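Local coordinates for putative c-1-tetrahydrofolate synthase, cytoplasmic (Leishmania major, PDB 4A26), which probably catalyses both the NAD(P)-dependent oxidation of methylenetetrahydrofolate and the hydrolysis of the resulting methenyl form in one-carbon metabolism, at residues Val214-Gly219 and Gly256-Glu261; Ala233-Val238 and Ala265-Ile270; Asn86-Asn91 and Ile115-Pro120; Leu40-Val45 and Ser69-Leu74. All coordinates share one frame; numbering follows the deposited sequence.

Contact 1 (Val214-Gly219 and Gly256-Glu261)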
# COMPACT_ATOMS: atom_id res chain seq x y z
N VAL A 214 13.45 -9.92 10.81
CA VAL A 214 12.56 -10.97 10.31
C VAL A 214 11.23 -10.90 11.03
O VAL A 214 11.18 -10.90 12.27
CB VAL A 214 13.14 -12.38 10.52
CG1 VAL A 214 12.17 -13.42 9.99
CG2 VAL A 214 14.50 -12.52 9.86
N ILE A 215 10.15 -10.85 10.25
CA ILE A 215 8.80 -10.79 10.79
C ILE A 215 8.10 -12.08 10.37
O ILE A 215 7.84 -12.29 9.19
CB ILE A 215 8.03 -9.56 10.28
CG1 ILE A 215 8.90 -8.30 10.34
CG2 ILE A 215 6.78 -9.32 11.09
CD1 ILE A 215 9.42 -7.98 11.72
N ALA A 216 7.84 -12.95 11.35
CA ALA A 216 7.20 -14.23 11.09
C ALA A 216 5.68 -14.09 11.25
O ALA A 216 5.16 -14.07 12.37
CB ALA A 216 7.73 -15.28 12.03
N ALA A 217 4.98 -14.00 10.12
CA ALA A 217 3.55 -13.74 10.10
C ALA A 217 2.77 -14.70 9.21
O ALA A 217 1.65 -14.39 8.81
CB ALA A 217 3.29 -12.30 9.66
N MET A 218 3.34 -15.86 8.91
CA MET A 218 2.67 -16.81 8.01
C MET A 218 1.51 -17.52 8.70
O MET A 218 0.50 -17.80 8.07
CB MET A 218 3.66 -17.84 7.45
CG MET A 218 4.59 -17.29 6.38
SD MET A 218 4.10 -17.66 4.68
CE MET A 218 2.36 -17.20 4.66
N GLY A 219 1.67 -17.80 9.99
CA GLY A 219 0.66 -18.52 10.79
C GLY A 219 0.85 -20.03 10.83
O GLY A 219 -0.10 -20.77 11.07
N GLY A 256 4.34 -20.14 18.24
CA GLY A 256 4.66 -19.21 17.16
C GLY A 256 5.25 -19.88 15.93
O GLY A 256 5.52 -21.08 15.92
N ASP A 257 5.44 -19.08 14.88
CA ASP A 257 6.06 -19.53 13.63
C ASP A 257 7.52 -19.93 13.81
O ASP A 257 8.02 -20.80 13.10
CB ASP A 257 5.98 -18.43 12.56
CG ASP A 257 4.62 -18.34 11.89
OD1 ASP A 257 3.61 -18.76 12.49
OD2 ASP A 257 4.57 -17.84 10.75
N VAL A 258 8.19 -19.27 14.74
CA VAL A 258 9.62 -19.45 14.93
C VAL A 258 9.89 -20.53 15.96
O VAL A 258 9.18 -20.63 16.95
CB VAL A 258 10.27 -18.14 15.41
CG1 VAL A 258 11.78 -18.31 15.57
CG2 VAL A 258 9.94 -17.00 14.44
N CYS A 259 10.91 -21.35 15.70
CA CYS A 259 11.43 -22.26 16.71
C CYS A 259 12.31 -21.45 17.64
O CYS A 259 13.48 -21.17 17.33
CB CYS A 259 12.23 -23.39 16.07
SG CYS A 259 11.24 -24.46 15.03
N PHE A 260 11.75 -21.06 18.78
CA PHE A 260 12.38 -20.09 19.66
C PHE A 260 13.78 -20.49 20.12
O PHE A 260 14.75 -19.75 19.93
CB PHE A 260 11.50 -19.82 20.88
CG PHE A 260 12.13 -18.90 21.86
CD1 PHE A 260 12.14 -17.53 21.63
CD2 PHE A 260 12.75 -19.39 23.00
CE1 PHE A 260 12.73 -16.67 22.53
CE2 PHE A 260 13.35 -18.54 23.90
CZ PHE A 260 13.34 -17.17 23.67
N GLU A 261 13.89 -21.67 20.73
CA GLU A 261 15.15 -22.11 21.34
C GLU A 261 16.27 -22.26 20.31
O GLU A 261 17.44 -22.12 20.65
CB GLU A 261 14.98 -23.40 22.15
CG GLU A 261 14.17 -24.50 21.46
CD GLU A 261 12.68 -24.33 21.65
OE1 GLU A 261 12.19 -24.60 22.77
OE2 GLU A 261 12.00 -23.89 20.69
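Asp257, in the loop ahead of helix 260-263, reaches to the turn that follows strand 213-216. Asp257 CB packs against the methyl of Ala216, 3.6 Å from Ala216 CB. Because CG stands anti to the carbonyl carbon (chi1 -79°), the carboxylate passes Ala216 and arrives at the N-H groups of the turn, with Asp257 CG 3.6 Å from Gly219 N. At the tip, one sound bond is backed by two weak ones. Gly219 N donates to the syn lone pair of Asp257 OD2 at 3.0 Å with an N-H...O angle of 147°, and Met218 N adds a weak bond to the same oxygen. A second weak branch runs from Gly219 N to Asp257 OD1 at 3.3 Å. Beside the carboxylate, CG2 of Val258 closes on Ala216 CB at 3.7 Å, so the Ala216 methyl touches both Asp257 and Val258. The loop is held in turn by Asp237, whose carboxylate accepts from the backbone N of Asp257 and of Val258. Strand 213-216 itself runs between strands 234-237 and 167-171 in the parallel sheet of the Rossmann-like domain, while Val258 leans on Val235 and Ile270.

Contact 2 (Ala233-Val238 and Ala265-Ile270)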
# COMPACT_ATOMS: atom_id res chain seq x y z
N ALA A 233 20.48 -11.20 14.08
CA ALA A 233 19.23 -10.66 13.56
C ALA A 233 18.22 -10.37 14.66
O ALA A 233 18.37 -10.84 15.79
CB ALA A 233 18.61 -11.61 12.54
N ALA A 234 17.19 -9.60 14.32
CA ALA A 234 16.06 -9.35 15.20
C ALA A 234 14.87 -10.09 14.62
O ALA A 234 14.52 -9.88 13.46
CB ALA A 234 15.77 -7.87 15.30
N VAL A 235 14.25 -10.95 15.43
CA VAL A 235 13.13 -11.76 14.97
C VAL A 235 11.86 -11.45 15.76
O VAL A 235 11.84 -11.59 16.98
CB VAL A 235 13.44 -13.26 15.10
CG1 VAL A 235 12.28 -14.10 14.55
CG2 VAL A 235 14.73 -13.60 14.36
N VAL A 236 10.81 -11.03 15.06
CA VAL A 236 9.50 -10.81 15.69
C VAL A 236 8.50 -11.88 15.23
O VAL A 236 8.13 -11.93 14.06
CB VAL A 236 8.93 -9.41 15.40
CG1 VAL A 236 7.69 -9.18 16.25
CG2 VAL A 236 9.97 -8.35 15.69
N ASP A 237 8.06 -12.71 16.17
CA ASP A 237 7.14 -13.80 15.89
C ASP A 237 5.71 -13.32 16.12
O ASP A 237 5.28 -13.16 17.25
CB ASP A 237 7.46 -14.99 16.81
CG ASP A 237 6.82 -16.29 16.35
OD1 ASP A 237 5.82 -16.26 15.60
OD2 ASP A 237 7.33 -17.35 16.73
N VAL A 238 4.99 -13.08 15.03
CA VAL A 238 3.60 -12.62 15.10
C VAL A 238 2.60 -13.77 14.90
O VAL A 238 1.42 -13.64 15.24
CB VAL A 238 3.33 -11.51 14.05
CG1 VAL A 238 2.05 -10.76 14.40
CG2 VAL A 238 4.49 -10.53 13.99
N ALA A 265 19.91 -19.05 19.81
CA ALA A 265 21.35 -19.29 19.69
C ALA A 265 22.02 -18.41 18.62
O ALA A 265 23.24 -18.20 18.67
CB ALA A 265 21.62 -20.76 19.42
N ARG A 266 21.23 -17.91 17.67
CA ARG A 266 21.74 -17.11 16.55
C ARG A 266 21.30 -15.64 16.57
O ARG A 266 22.09 -14.76 16.22
CB ARG A 266 21.34 -17.75 15.22
CG ARG A 266 22.34 -18.76 14.70
CD ARG A 266 21.84 -19.43 13.44
NE ARG A 266 22.94 -19.78 12.54
CZ ARG A 266 23.38 -19.03 11.52
NH1 ARG A 266 22.83 -17.86 11.24
NH2 ARG A 266 24.39 -19.46 10.78
N ALA A 267 20.05 -15.39 16.95
CA ALA A 267 19.51 -14.03 16.97
C ALA A 267 20.12 -13.18 18.08
O ALA A 267 20.63 -13.70 19.07
CB ALA A 267 17.99 -14.06 17.12
N ALA A 268 20.07 -11.86 17.90
CA ALA A 268 20.42 -10.91 18.96
C ALA A 268 19.17 -10.50 19.74
O ALA A 268 19.22 -10.33 20.96
CB ALA A 268 21.09 -9.68 18.37
N TRP A 269 18.05 -10.35 19.02
CA TRP A 269 16.77 -10.05 19.64
C TRP A 269 15.68 -10.95 19.07
O TRP A 269 15.68 -11.29 17.89
CB TRP A 269 16.39 -8.59 19.38
CG TRP A 269 17.23 -7.61 20.12
CD1 TRP A 269 18.41 -7.05 19.69
CD2 TRP A 269 16.97 -7.05 21.41
NE1 TRP A 269 18.89 -6.18 20.65
CE2 TRP A 269 18.03 -6.16 21.71
CE3 TRP A 269 15.94 -7.21 22.35
CZ2 TRP A 269 18.09 -5.45 22.91
CZ3 TRP A 269 16.00 -6.49 23.54
CH2 TRP A 269 17.07 -5.62 23.81
N ILE A 270 14.74 -11.34 19.93
CA ILE A 270 13.61 -12.16 19.52
C ILE A 270 12.40 -11.90 20.44
O ILE A 270 12.57 -11.54 21.60
CB ILE A 270 13.99 -13.66 19.52
CG1 ILE A 270 12.89 -14.52 18.90
CG2 ILE A 270 14.30 -14.14 20.92
CD1 ILE A 270 13.41 -15.82 18.34
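Trp269 meets Ala234 through its CB, 4.2 Å from Ala234 CB, and neither the faces nor the edges of the indole rest on residues 233-238. With CG anti to the carbonyl carbon (chi1 -70°), the ring turns off toward Ile9 and toward Cys159 of helix 147-159. The flat groups that do meet are peptides. The carbonyl of Ala233 takes two donors: Ala268 N lies in its plane at 2.9 Å from Ala233 O, and Trp269 N, somewhat tilted from that plane, bonds to the same oxygen at 3.3 Å in a nearly straight line (174°). One step on, Val235 N donates to Trp269 O at 2.9 Å. On the other side of the sheet from Ala234 and Trp269, Ile270 sends CG1 to Val235 CB at 4.0 Å, and the methyl of Ala267 approaches Val235 CG2 at 4.3 Å. The backbone bonds make a short parallel pairing between strands 234-237 and 269-271 of the NAD(P)-binding domain, prolonged by backbone bonding of Val235 to Ser271. Its chemistry is simple: main-chain dipoles supply the polar links and set the register, Ala233 O binds the entry of the second strand by two successive N-H groups, and the side chains add small aliphatic contacts in a buried setting.

Contact 3 (Asn86-Asn91 and Ile115-Pro120)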
# COMPACT_ATOMS: atom_id res chain seq x y z
N ASN A 86 -26.39 2.45 13.19
CA ASN A 86 -25.64 2.55 14.44
C ASN A 86 -24.19 2.95 14.21
O ASN A 86 -23.61 3.66 15.03
CB ASN A 86 -25.70 1.24 15.23
CG ASN A 86 -27.08 0.96 15.78
OD1 ASN A 86 -27.37 1.29 16.93
ND2 ASN A 86 -27.93 0.36 14.96
N VAL A 87 -23.61 2.49 13.10
CA VAL A 87 -22.26 2.92 12.73
C VAL A 87 -22.27 4.42 12.42
O VAL A 87 -21.37 5.14 12.86
CB VAL A 87 -21.71 2.13 11.52
CG1 VAL A 87 -20.33 2.65 11.13
CG2 VAL A 87 -21.64 0.64 11.82
N GLU A 88 -23.29 4.87 11.70
CA GLU A 88 -23.44 6.30 11.38
C GLU A 88 -23.67 7.14 12.64
O GLU A 88 -23.16 8.26 12.74
CB GLU A 88 -24.60 6.51 10.39
CG GLU A 88 -24.70 7.94 9.83
CD GLU A 88 -23.50 8.34 8.97
OE1 GLU A 88 -22.80 7.45 8.44
OE2 GLU A 88 -23.27 9.56 8.82
N LYS A 89 -24.43 6.61 13.60
CA LYS A 89 -24.64 7.30 14.86
C LYS A 89 -23.30 7.56 15.56
O LYS A 89 -23.06 8.66 16.06
CB LYS A 89 -25.56 6.49 15.78
N LEU A 90 -22.44 6.55 15.56
CA LEU A 90 -21.10 6.68 16.15
C LEU A 90 -20.22 7.64 15.35
O LEU A 90 -19.43 8.37 15.93
CB LEU A 90 -20.42 5.30 16.28
CG LEU A 90 -21.12 4.30 17.21
CD1 LEU A 90 -20.52 2.91 17.06
CD2 LEU A 90 -21.06 4.76 18.65
N ASN A 91 -20.37 7.65 14.02
CA ASN A 91 -19.65 8.62 13.18
C ASN A 91 -19.97 10.04 13.62
O ASN A 91 -19.07 10.86 13.78
CB ASN A 91 -20.01 8.47 11.69
CG ASN A 91 -19.35 7.27 11.04
OD1 ASN A 91 -18.24 6.86 11.41
ND2 ASN A 91 -20.01 6.71 10.04
N ILE A 115 -17.98 -1.76 7.31
CA ILE A 115 -16.75 -1.02 7.61
C ILE A 115 -16.61 0.25 6.77
O ILE A 115 -16.02 1.24 7.22
CB ILE A 115 -15.51 -1.92 7.39
CG1 ILE A 115 -15.45 -3.03 8.45
CG2 ILE A 115 -14.23 -1.09 7.46
CD1 ILE A 115 -14.58 -4.21 8.06
N GLU A 116 -17.13 0.23 5.54
CA GLU A 116 -17.03 1.39 4.64
C GLU A 116 -17.82 2.58 5.19
O GLU A 116 -17.45 3.73 4.96
CB GLU A 116 -17.51 1.02 3.22
CG GLU A 116 -16.64 1.58 2.08
CD GLU A 116 -15.32 0.82 1.88
OE1 GLU A 116 -14.90 0.07 2.80
OE2 GLU A 116 -14.71 0.97 0.80
N LYS A 117 -18.89 2.29 5.93
CA LYS A 117 -19.70 3.32 6.61
C LYS A 117 -18.91 4.14 7.62
O LYS A 117 -19.24 5.30 7.86
CB LYS A 117 -20.90 2.69 7.33
CG LYS A 117 -22.18 2.65 6.52
CD LYS A 117 -22.94 3.98 6.57
CE LYS A 117 -24.11 3.98 5.59
NZ LYS A 117 -24.92 5.24 5.62
N ILE A 118 -17.89 3.54 8.22
CA ILE A 118 -17.08 4.24 9.22
C ILE A 118 -16.38 5.42 8.55
O ILE A 118 -15.86 5.29 7.44
CB ILE A 118 -16.03 3.33 9.88
CG1 ILE A 118 -16.70 2.20 10.67
CG2 ILE A 118 -15.13 4.14 10.82
CD1 ILE A 118 -15.76 1.08 11.07
N HIS A 119 -16.38 6.56 9.22
CA HIS A 119 -15.69 7.74 8.73
C HIS A 119 -14.18 7.51 8.82
O HIS A 119 -13.68 7.04 9.84
CB HIS A 119 -16.11 8.98 9.52
CG HIS A 119 -17.37 9.60 9.02
ND1 HIS A 119 -17.61 10.96 9.10
CD2 HIS A 119 -18.45 9.06 8.41
CE1 HIS A 119 -18.80 11.22 8.57
NE2 HIS A 119 -19.33 10.09 8.15
N PRO A 120 -13.44 7.82 7.73
CA PRO A 120 -11.99 7.62 7.68
C PRO A 120 -11.24 8.07 8.92
O PRO A 120 -10.28 7.41 9.33
CB PRO A 120 -11.57 8.46 6.48
CG PRO A 120 -12.74 8.43 5.58
CD PRO A 120 -13.96 8.36 6.46
O HOH W 1 -20.45 7.13 6.37
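Asn91 and His119 both place CG anti to the carbonyl carbon (chi1 -76° and -84°), which brings the asparagine amide up to the loop backbone and the imidazole back alongside it. CB of Asn91 stands over one face of the ring, 3.9 Å from the His119 ring centroid, a CH-pi contact offset toward the rim; amide and ring planes are 31° apart. Both ends of the amide are engaged. Asn91 OD1 accepts from His119 N at 2.9 Å, the donor sitting above the amide carbonyl plane. Asn91 ND2 gives one bond to Lys117 O at 2.7 Å and another, within its own helix, to Glu88 OE1 at 3.3 Å. Glu88 bends at chi2 to get there, and a water donating to Glu88 OE1 and to Lys117 O forms a second bridge beside the direct one. Glu88 OE2 is held by Asn92. Lys117 NZ remains 4.2 Å from Glu88 OE1, beyond a salt bridge. Nearby, Glu116 forms a salt bridge with Arg140 of the second subunit. Deeper in, CG1 of Val87 touches Ile118 CG1 at 3.7 Å and Lys117 CB at 3.8 Å. The buried asparagine thereby clamps the end of helix 80-91 to the chain leaving helix 111-116. Asn91 and Ile118 both rest on Ile99 of strand 98-101, and Val87 lies against strand 39-45.

Contact 4 (Leu40-Val45 and Ser69-Leu74)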
# COMPACT_ATOMS: atom_id res chain seq x y z
N LEU A 40 -13.40 5.25 22.83
CA LEU A 40 -13.29 4.11 21.94
C LEU A 40 -14.65 3.43 21.89
O LEU A 40 -15.15 2.96 22.92
CB LEU A 40 -12.23 3.13 22.45
CG LEU A 40 -11.99 1.92 21.56
CD1 LEU A 40 -11.64 2.35 20.13
CD2 LEU A 40 -10.89 1.05 22.15
N ALA A 41 -15.23 3.38 20.70
CA ALA A 41 -16.52 2.75 20.49
C ALA A 41 -16.34 1.43 19.77
O ALA A 41 -15.48 1.30 18.90
CB ALA A 41 -17.43 3.66 19.69
N SER A 42 -17.14 0.44 20.14
CA SER A 42 -17.16 -0.84 19.44
C SER A 42 -18.59 -1.24 19.10
O SER A 42 -19.53 -0.88 19.80
CB SER A 42 -16.49 -1.94 20.28
OG SER A 42 -17.15 -2.11 21.51
N ILE A 43 -18.73 -1.99 18.01
CA ILE A 43 -20.00 -2.59 17.65
C ILE A 43 -19.80 -4.10 17.56
O ILE A 43 -18.91 -4.57 16.85
CB ILE A 43 -20.55 -2.05 16.31
CG1 ILE A 43 -20.81 -0.55 16.41
CG2 ILE A 43 -21.85 -2.75 15.95
CD1 ILE A 43 -21.22 0.10 15.10
N ILE A 44 -20.61 -4.84 18.31
CA ILE A 44 -20.61 -6.30 18.24
C ILE A 44 -22.04 -6.74 17.91
O ILE A 44 -23.00 -6.18 18.45
CB ILE A 44 -20.11 -6.95 19.56
CG1 ILE A 44 -19.96 -8.46 19.39
CG2 ILE A 44 -21.06 -6.64 20.71
CD1 ILE A 44 -19.50 -9.17 20.65
N VAL A 45 -22.15 -7.72 17.02
CA VAL A 45 -23.44 -8.22 16.55
C VAL A 45 -23.57 -9.69 16.93
O VAL A 45 -22.66 -10.49 16.70
CB VAL A 45 -23.58 -8.05 15.03
CG1 VAL A 45 -24.88 -8.67 14.53
CG2 VAL A 45 -23.51 -6.57 14.66
N SER A 69 -15.66 4.64 27.10
CA SER A 69 -15.89 3.41 26.37
C SER A 69 -17.33 3.38 25.88
O SER A 69 -18.24 3.74 26.62
CB SER A 69 -15.62 2.20 27.27
OG SER A 69 -14.88 1.21 26.59
N PHE A 70 -17.53 2.95 24.63
CA PHE A 70 -18.86 2.89 24.04
C PHE A 70 -19.11 1.54 23.39
O PHE A 70 -18.68 1.31 22.26
CB PHE A 70 -19.05 4.02 23.03
CG PHE A 70 -19.02 5.39 23.64
CD1 PHE A 70 -20.16 5.94 24.20
CD2 PHE A 70 -17.83 6.12 23.67
CE1 PHE A 70 -20.12 7.21 24.76
CE2 PHE A 70 -17.79 7.38 24.23
CZ PHE A 70 -18.94 7.92 24.78
N ASN A 71 -19.79 0.65 24.11
CA ASN A 71 -20.14 -0.65 23.56
C ASN A 71 -21.58 -0.65 23.06
O ASN A 71 -22.51 -0.37 23.82
CB ASN A 71 -19.96 -1.75 24.61
CG ASN A 71 -20.10 -3.16 24.01
OD1 ASN A 71 -19.80 -3.39 22.83
ND2 ASN A 71 -20.57 -4.10 24.83
N VAL A 72 -21.74 -0.93 21.77
CA VAL A 72 -23.04 -1.11 21.15
C VAL A 72 -23.22 -2.60 20.85
O VAL A 72 -22.42 -3.17 20.10
CB VAL A 72 -23.14 -0.31 19.85
CG1 VAL A 72 -24.48 -0.55 19.17
CG2 VAL A 72 -22.93 1.17 20.11
N GLU A 73 -24.23 -3.22 21.44
CA GLU A 73 -24.50 -4.64 21.24
C GLU A 73 -25.81 -4.86 20.48
O GLU A 73 -26.89 -4.69 21.04
CB GLU A 73 -24.54 -5.39 22.57
CG GLU A 73 -23.29 -5.20 23.42
CD GLU A 73 -23.24 -6.12 24.63
OE1 GLU A 73 -23.85 -7.21 24.57
OE2 GLU A 73 -22.59 -5.76 25.63
N LEU A 74 -25.69 -5.23 19.20
CA LEU A 74 -26.85 -5.46 18.34
C LEU A 74 -27.20 -6.94 18.30
O LEU A 74 -26.32 -7.79 18.44
CB LEU A 74 -26.57 -4.95 16.92
CG LEU A 74 -26.21 -3.47 16.78
CD1 LEU A 74 -25.84 -3.16 15.34
CD2 LEU A 74 -27.35 -2.57 17.25
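Ile43 and Val72 run next to each other in the same direction, with Ile43 CG1 4.2 Å from Val72 CB, at the middle of the closely packed face. There Ala41 CB meets Phe70 CB at 3.7 Å, and Leu74 CD1 comes to Ile43 CG2 at 4.1 Å while its CB lies on Val45. Leu83 of helix 80-91 touches both Ile43 and Leu74. Five backbone bonds zip the strands together, donated by Phe70, Ser42, Val72, Ile44 and Leu74; the one from Ile44 N to Val72 O measures 3.0 Å and is nearly straight at 171°. On the other face the looser, solvent side is confined to the 69-74 strand, where Ser69 and Glu73 are exposed and Asn71 partly so. Ser42 OG is hydrogen-bonded to His59 NE2, and a weak, unsettled bond links Ser42 OG to Asn71 OD1 at 3.2 Å. Glu73 rests its CG on Ile44 CG2 at 3.8 Å, then extends toward a weak bond with Gln47. Strand 68-74 is outermost in the three-stranded sheet of this chain, which fits its more open side. Two adjacent parallel strands joined by helix 49-64, which packs over Ser42 and Ile44, make a classic beta-alpha-beta crossover in the catalytic domain.

The four contacts fall into two pairs, one in each domain. Contacts 3 and 4 have centres 12 Å apart in the catalytic domain and share a hydrophobic seam, where Leu90 CD1 meets Ile43 CD1 at 3.5 Å. Contacts 1 and 2, centres 9 Å apart, belong to the NAD(P)-binding domain and are joined by probable hydrogen bonds between neighbouring strands, such as Val214 O to Val236 N at 2.8 Å. The pairs lie on opposite sides of the chain's centre, with centres 33 to 39 Å apart and nearest atoms never closer than about 19 Å. In this family the folate and dinucleotide sites lie at the cleft between the domains, probably so here too.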